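PDB 1NF2: phosphatase from Thermotoga maritima, which probably hydrolyses phosphate esters with the help of magnesium, as a member of the haloacid dehalogenase superfamily. Local coordinates for residues I20-K23 with D24-I28; G213-E216 with N217-F220. One frame throughout, in Å; residues are numbered along the deposited sequence.

Contact 1 of 2, residues I20-K23 with D24-I28; sequences ISEK and DRRNI. With SO4 (sulfate ion), chain E.
Glu22 and Arg25 run side by side, and the arginine grips the acid side-on with two nitrogens. Both bonds end on one oxygen. NH2 of Arg25 lies 2.8 Å from OE1 of Glu22 and meets its syn lone pair. NE of Arg25 is 3.0 Å from OE1 of Glu22 but comes from above the carboxylate plane. The two flat groups are turned 47° apart, yet OE1 stays in the guanidinium plane. Glu22 keeps CG beside its backbone N (chi1 -83°), and a bend at chi2 brings the acid over to Arg25. OE1 of Glu22 also sits over one face of the Arg26 guanidinium, 3.5 Å from NH1 of Arg26. This is a pairing of charges alone, because no N-H of Arg26 points at it. Both arginines hydrogen-bond a sulfate, probably from the crystallisation liquor.

Ser21 caps the helix: N of Asp24 donates to OG of Ser21 at 3.2 Å, nearly straight at 166°. Ser21 OG also bonds Ser252. A water links Ser21 N to Asp24 OD2, while Asp24 OD1 goes to Ser255. CG2 of Ile20 packs 3.9 Å from CB of Asp24.

O of Lys23 accepts from N of Asn27 at 3.1 Å. The Lys23 and Asn27 side chains lie alongside each other, and Asn27 ND2 bonds Ser255 and Glu259. Together these contacts make a serine N-cap followed by a salt-bridge network on the first turns of helix 22-31.

Contact 2 of 2, residues G213-E216 with N217-F220; sequences GDNE and NDLF
Asp218 reaches back from its helix to two backbone N-H groups of the preceding loop. OD1 of Asp218 accepts from N of Asp214 at 3.1 Å and from N of Asn215 at 3.2 Å. This OD1 lies too close to another atom of the model, so its place is less sure. CG of Asp218 stands beside the backbone N (chi1 -62°), turning the carboxylate toward the loop.

OD2 of Asp218 forms a salt bridge with Lys191. OD2 of Asp214 lies 3.2 Å from OD1 of Asp218, a like-charge pair whose distance is equally doubtful.

Backbone bonds are loose. N of Leu219 donates to O of Asn215 at 3.1 Å, from above the carbonyl plane. Two further bonds, Asp218 N to Asn215 O and Leu219 N to Glu216 O, are weak.

In van der Waals contact, the CD2 methyl of Leu219 lies 3.3 Å from OE2 of Glu216, which pairs with Lys237.

Replacing Asp218 with an alanine would probably leave the N-H groups of Asp214 and Asn215 without this acceptor and Lys191 without its mate.

Asp214 shares the magnesium site with Asp8 and Asp10. Asp218 binds magnesium in a structure of this protein, though not in this model. Gly213, Asp214 and Asp218 fit motif IV (GDxxxD) of haloacid dehalogenase phosphatases. Two acids this close probably depend on magnesium and Lys191 to offset their charge, while Asp218 probably helps to position the Asp214 backbone.

Overall arrangement
Both contacts are local and lie where a helix begins. Contact 1 is on helix 22-31, about 21 Å from the centre of the chain. Glu22, Lys23 and Arg26 are exposed there, while Ile20 and Asp24 are buried against the domain. Contact 2 is nearer the middle, about 10 Å from that centre, and joins the end of strand 209-213 to helix 216-222. The two share no element. The centres of contact 1 and contact 2 are about 21 Å apart, and their nearest atoms about 11 Å apart. In contact 1 one glutamate pairs with two arginines at the surface. In contact 2 buried aspartates gather beside a magnesium ion, and backbone N-H groups and a lysine answer them.

Contact 1 of 2, residues I20-K23 with D24-I28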
ATOM      1  N   ILE A  20       2.484 -16.229  -3.717  1.00 32.23           N
ATOM      2  CA  ILE A  20       1.667 -16.207  -4.926  1.00 31.05           C
ATOM      3  C   ILE A  20       1.664 -17.610  -5.528  1.00 30.19           C
ATOM      4  O   ILE A  20       2.724 -18.166  -5.790  1.00 29.50           O
ATOM      5  CB  ILE A  20       2.255 -15.227  -5.968  1.00 32.42           C
ATOM      6  CG1 ILE A  20       2.251 -13.806  -5.398  1.00 31.76           C
ATOM      7  CG2 ILE A  20       1.465 -15.304  -7.267  1.00 31.45           C
ATOM      8  CD1 ILE A  20       2.812 -12.771  -6.332  1.00 32.70           C
ATOM      9  N   SER A  21       0.482 -18.180  -5.741  1.00 30.32           N
ATOM     10  CA  SER A  21       0.385 -19.520  -6.320  1.00 29.37           C
ATOM     11  C   SER A  21       1.011 -19.545  -7.713  1.00 29.40           C
ATOM     12  O   SER A  21       1.071 -18.518  -8.392  1.00 28.01           O
ATOM     13  CB  SER A  21      -1.082 -19.958  -6.426  1.00 27.77           C
ATOM     14  OG  SER A  21      -1.764 -19.240  -7.443  1.00 26.60           O
ATOM     15  N   GLU A  22       1.483 -20.717  -8.132  1.00 27.43           N
ATOM     16  CA  GLU A  22       2.083 -20.865  -9.455  1.00 26.20           C
ATOM     17  C   GLU A  22       1.051 -20.550 -10.531  1.00 24.31           C
ATOM     18  O   GLU A  22       1.372 -19.957 -11.564  1.00 22.83           O
ATOM     19  CB  GLU A  22       2.604 -22.296  -9.659  1.00 34.91           C
ATOM     20  CG  GLU A  22       3.975 -22.557  -9.085  1.00 34.25           C
ATOM     21  CD  GLU A  22       5.061 -21.775  -9.796  1.00 38.03           C
ATOM     22  OE1 GLU A  22       5.063 -21.766 -11.045  1.00 39.23           O
ATOM     23  OE2 GLU A  22       5.919 -21.180  -9.111  1.00 39.89           O
ATOM     24  N   LYS A  23      -0.191 -20.951 -10.297  1.00 26.42           N
ATOM     25  CA  LYS A  23      -1.230 -20.685 -11.280  1.00 28.31           C
ATOM     26  C   LYS A  23      -1.333 -19.172 -11.539  1.00 28.88           C
ATOM     27  O   LYS A  23      -1.289 -18.726 -12.695  1.00 28.00           O
ATOM     28  CB  LYS A  23      -2.574 -21.248 -10.808  1.00 35.71           C
ATOM     29  CG  LYS A  23      -3.703 -21.072 -11.818  1.00 39.66           C
ATOM     30  CD  LYS A  23      -5.055 -21.515 -11.269  1.00 43.10           C
ATOM     31  CE  LYS A  23      -5.247 -23.017 -11.334  1.00 46.82           C
ATOM     32  NZ  LYS A  23      -4.164 -23.757 -10.636  1.00 49.73           N
ATOM     33  N   ASP A  24      -1.448 -18.382 -10.469  1.00 27.32           N
ATOM     34  CA  ASP A  24      -1.554 -16.927 -10.617  1.00 27.42           C
ATOM     35  C   ASP A  24      -0.287 -16.359 -11.235  1.00 27.04           C
ATOM     36  O   ASP A  24      -0.344 -15.461 -12.077  1.00 26.97           O
ATOM     37  CB  ASP A  24      -1.801 -16.231  -9.268  1.00 24.41           C
ATOM     38  CG  ASP A  24      -3.193 -16.492  -8.712  1.00 25.30           C
ATOM     39  OD1 ASP A  24      -4.104 -16.880  -9.481  1.00 21.31           O
ATOM     40  OD2 ASP A  24      -3.376 -16.293  -7.491  1.00 26.58           O
ATOM     41  N   ARG A  25       0.863 -16.877 -10.814  1.00 25.60           N
ATOM     42  CA  ARG A  25       2.126 -16.403 -11.362  1.00 26.04           C
ATOM     43  C   ARG A  25       2.156 -16.610 -12.871  1.00 26.35           C
ATOM     44  O   ARG A  25       2.425 -15.675 -13.622  1.00 25.78           O
ATOM     45  CB  ARG A  25       3.311 -17.139 -10.735  1.00 32.42           C
ATOM     46  CG  ARG A  25       4.661 -16.622 -11.211  1.00 35.30           C
ATOM     47  CD  ARG A  25       5.809 -17.518 -10.766  1.00 37.22           C
ATOM     48  NE  ARG A  25       5.773 -18.826 -11.417  1.00 38.56           N
ATOM     49  CZ  ARG A  25       6.126 -19.054 -12.681  1.00 39.39           C
ATOM     50  NH1 ARG A  25       6.555 -18.062 -13.452  1.00 40.24           N
ATOM     51  NH2 ARG A  25       6.042 -20.280 -13.177  1.00 35.86           N
ATOM     52  N   ARG A  26       1.879 -17.833 -13.321  1.00 25.75           N
ATOM     53  CA  ARG A  26       1.906 -18.102 -14.757  1.00 26.20           C
ATOM     54  C   ARG A  26       0.934 -17.247 -15.572  1.00 24.61           C
ATOM     55  O   ARG A  26       1.262 -16.814 -16.675  1.00 23.16           O
ATOM     56  CB  ARG A  26       1.667 -19.588 -15.037  1.00 30.47           C
ATOM     57  CG  ARG A  26       2.937 -20.418 -14.951  1.00 34.55           C
ATOM     58  CD  ARG A  26       2.716 -21.822 -15.484  1.00 39.16           C
ATOM     59  NE  ARG A  26       2.478 -22.792 -14.421  1.00 44.00           N
ATOM     60  CZ  ARG A  26       3.431 -23.504 -13.825  1.00 44.41           C
ATOM     61  NH1 ARG A  26       4.701 -23.361 -14.188  1.00 44.09           N
ATOM     62  NH2 ARG A  26       3.110 -24.361 -12.867  1.00 42.97           N
ATOM     63  N   ASN A  27      -0.253 -16.992 -15.035  1.00 20.16           N
ATOM     64  CA  ASN A  27      -1.215 -16.171 -15.761  1.00 20.97           C
ATOM     65  C   ASN A  27      -0.744 -14.732 -15.879  1.00 21.73           C
ATOM     66  O   ASN A  27      -0.955 -14.089 -16.910  1.00 22.05           O
ATOM     67  CB  ASN A  27      -2.585 -16.225 -15.092  1.00 27.27           C
ATOM     68  CG  ASN A  27      -3.355 -17.475 -15.460  1.00 28.90           C
ATOM     69  OD1 ASN A  27      -3.514 -17.782 -16.641  1.00 32.16           O
ATOM     70  ND2 ASN A  27      -3.840 -18.200 -14.455  1.00 28.48           N
ATOM     71  N   ILE A  28      -0.100 -14.225 -14.831  1.00 24.74           N
ATOM     72  CA  ILE A  28       0.407 -12.860 -14.869  1.00 26.67           C
ATOM     73  C   ILE A  28       1.514 -12.797 -15.922  1.00 26.92           C
ATOM     74  O   ILE A  28       1.546 -11.878 -16.742  1.00 26.57           O
ATOM     75  CB  ILE A  28       0.994 -12.414 -13.507  1.00 32.47           C
ATOM     76  CG1 ILE A  28      -0.065 -12.535 -12.404  1.00 34.19           C
ATOM     77  CG2 ILE A  28       1.499 -10.982 -13.611  1.00 32.97           C
ATOM     78  CD1 ILE A  28      -1.329 -11.735 -12.639  1.00 36.18           C
TER
HETATM   79  S   SO4 E 281       7.141 -22.235 -16.360  0.77 37.45           S
HETATM   80  O1  SO4 E 281       8.111 -21.556 -17.242  0.91 38.13           O
HETATM   81  O2  SO4 E 281       7.469 -21.930 -14.956  1.00 38.51           O
HETATM   82  O3  SO4 E 281       5.776 -21.759 -16.664  0.97 39.85           O
HETATM   83  O4  SO4 E 281       7.209 -23.693 -16.571  0.88 37.27           O
HETATM   84  O   HOH W   1      -1.905 -16.691  -5.318  1.00 23.96           O

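Contact 2 of 2, residues G213-E216 with N217-F220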
ATOM      1  N   GLY A 213      -9.339  -6.637  -5.831  1.00 27.29           N
ATOM      2  CA  GLY A 213      -9.116  -6.149  -4.487  1.00 30.71           C
ATOM      3  C   GLY A 213      -9.931  -6.890  -3.442  1.00 30.28           C
ATOM      4  O   GLY A 213     -10.717  -7.785  -3.762  1.00 36.09           O
ATOM      5  N   ASP A 214      -9.730  -6.514  -2.185  1.00 19.21           N
ATOM      6  CA  ASP A 214     -10.432  -7.122  -1.070  1.00 19.20           C
ATOM      7  C   ASP A 214     -10.676  -6.086   0.030  1.00 21.02           C
ATOM      8  O   ASP A 214     -11.466  -6.322   0.951  1.00 18.64           O
ATOM      9  CB  ASP A 214      -9.585  -8.250  -0.486  1.00 21.64           C
ATOM     10  CG  ASP A 214      -8.414  -7.725   0.340  1.00 23.55           C
ATOM     11  OD1 ASP A 214      -8.006  -8.417   1.300  1.00 23.20           O
ATOM     12  OD2 ASP A 214      -7.900  -6.621   0.035  1.00 23.09           O
ATOM     13  N   ASN A 215      -9.995  -4.946  -0.107  1.00 27.59           N
ATOM     14  CA  ASN A 215      -9.976  -3.832   0.855  1.00 30.23           C
ATOM     15  C   ASN A 215     -10.837  -2.589   0.738  1.00 29.35           C
ATOM     16  O   ASN A 215     -11.393  -2.264  -0.308  1.00 29.79           O
ATOM     17  CB  ASN A 215      -8.542  -3.291   0.974  1.00 28.30           C
ATOM     18  CG  ASN A 215      -7.758  -3.980   2.034  1.00 32.79           C
ATOM     19  OD1 ASN A 215      -6.583  -3.679   2.254  1.00 34.32           O
ATOM     20  ND2 ASN A 215      -8.403  -4.913   2.718  1.00 37.34           N
ATOM     21  N   GLU A 216     -10.860  -1.865   1.855  1.00 19.44           N
ATOM     22  CA  GLU A 216     -11.537  -0.583   1.965  1.00 20.93           C
ATOM     23  C   GLU A 216     -10.591   0.287   1.140  1.00 17.99           C
ATOM     24  O   GLU A 216     -11.021   1.117   0.351  1.00 18.19           O
ATOM     25  CB  GLU A 216     -11.534  -0.113   3.420  1.00 61.45           C
ATOM     26  CG  GLU A 216     -12.893   0.268   3.969  1.00 69.06           C
ATOM     27  CD  GLU A 216     -13.580   1.321   3.132  1.00 75.10           C
ATOM     28  OE1 GLU A 216     -12.928   2.335   2.799  1.00 78.23           O
ATOM     29  OE2 GLU A 216     -14.776   1.138   2.811  1.00 77.37           O
ATOM     30  N   ASN A 217      -9.293   0.050   1.327  1.00 18.60           N
ATOM     31  CA  ASN A 217      -8.238   0.748   0.598  1.00 19.29           C
ATOM     32  C   ASN A 217      -8.352   0.568  -0.924  1.00 20.21           C
ATOM     33  O   ASN A 217      -8.053   1.489  -1.684  1.00 20.40           O
ATOM     34  CB  ASN A 217      -6.865   0.227   1.030  1.00 23.50           C
ATOM     35  CG  ASN A 217      -6.409   0.785   2.374  1.00 27.51           C
ATOM     36  OD1 ASN A 217      -5.435   0.297   2.954  1.00 27.70           O
ATOM     37  ND2 ASN A 217      -7.096   1.814   2.863  1.00 22.43           N
ATOM     38  N   ASP A 218      -8.763  -0.625  -1.356  1.00 23.88           N
ATOM     39  CA  ASP A 218      -8.887  -0.952  -2.782  1.00 24.23           C
ATOM     40  C   ASP A 218     -10.167  -0.399  -3.398  1.00 22.84           C
ATOM     41  O   ASP A 218     -10.241  -0.164  -4.600  1.00 21.84           O
ATOM     42  CB  ASP A 218      -8.849  -2.474  -2.979  1.00 21.78           C
ATOM     43  CG  ASP A 218      -7.546  -3.091  -2.521  1.00 21.96           C
ATOM     44  OD1 ASP A 218      -7.568  -4.273  -2.097  1.00 21.71           O
ATOM     45  OD2 ASP A 218      -6.501  -2.406  -2.589  1.00 21.49           O
ATOM     46  N   LEU A 219     -11.174  -0.207  -2.560  1.00 19.35           N
ATOM     47  CA  LEU A 219     -12.454   0.330  -2.992  1.00 19.78           C
ATOM     48  C   LEU A 219     -12.236   1.628  -3.792  1.00 19.89           C
ATOM     49  O   LEU A 219     -12.979   1.936  -4.732  1.00 20.98           O
ATOM     50  CB  LEU A 219     -13.306   0.590  -1.751  1.00 28.10           C
ATOM     51  CG  LEU A 219     -14.824   0.707  -1.822  1.00 29.30           C
ATOM     52  CD1 LEU A 219     -15.420  -0.509  -2.511  1.00 30.20           C
ATOM     53  CD2 LEU A 219     -15.358   0.829  -0.394  1.00 27.47           C
ATOM     54  N   PHE A 220     -11.209   2.384  -3.418  1.00 21.41           N
ATOM     55  CA  PHE A 220     -10.890   3.632  -4.102  1.00 22.05           C
ATOM     56  C   PHE A 220     -10.477   3.383  -5.558  1.00 21.24           C
ATOM     57  O   PHE A 220     -10.746   4.212  -6.425  1.00 22.15           O
ATOM     58  CB  PHE A 220      -9.758   4.366  -3.365  1.00 24.61           C
ATOM     59  CG  PHE A 220     -10.176   4.991  -2.053  1.00 27.50           C
ATOM     60  CD1 PHE A 220     -10.862   6.201  -2.029  1.00 28.89           C
ATOM     61  CD2 PHE A 220      -9.871   4.370  -0.841  1.00 26.99           C
ATOM     62  CE1 PHE A 220     -11.236   6.793  -0.810  1.00 29.25           C
ATOM     63  CE2 PHE A 220     -10.238   4.946   0.376  1.00 28.32           C
ATOM     64  CZ  PHE A 220     -10.922   6.163   0.394  1.00 29.20           C
TER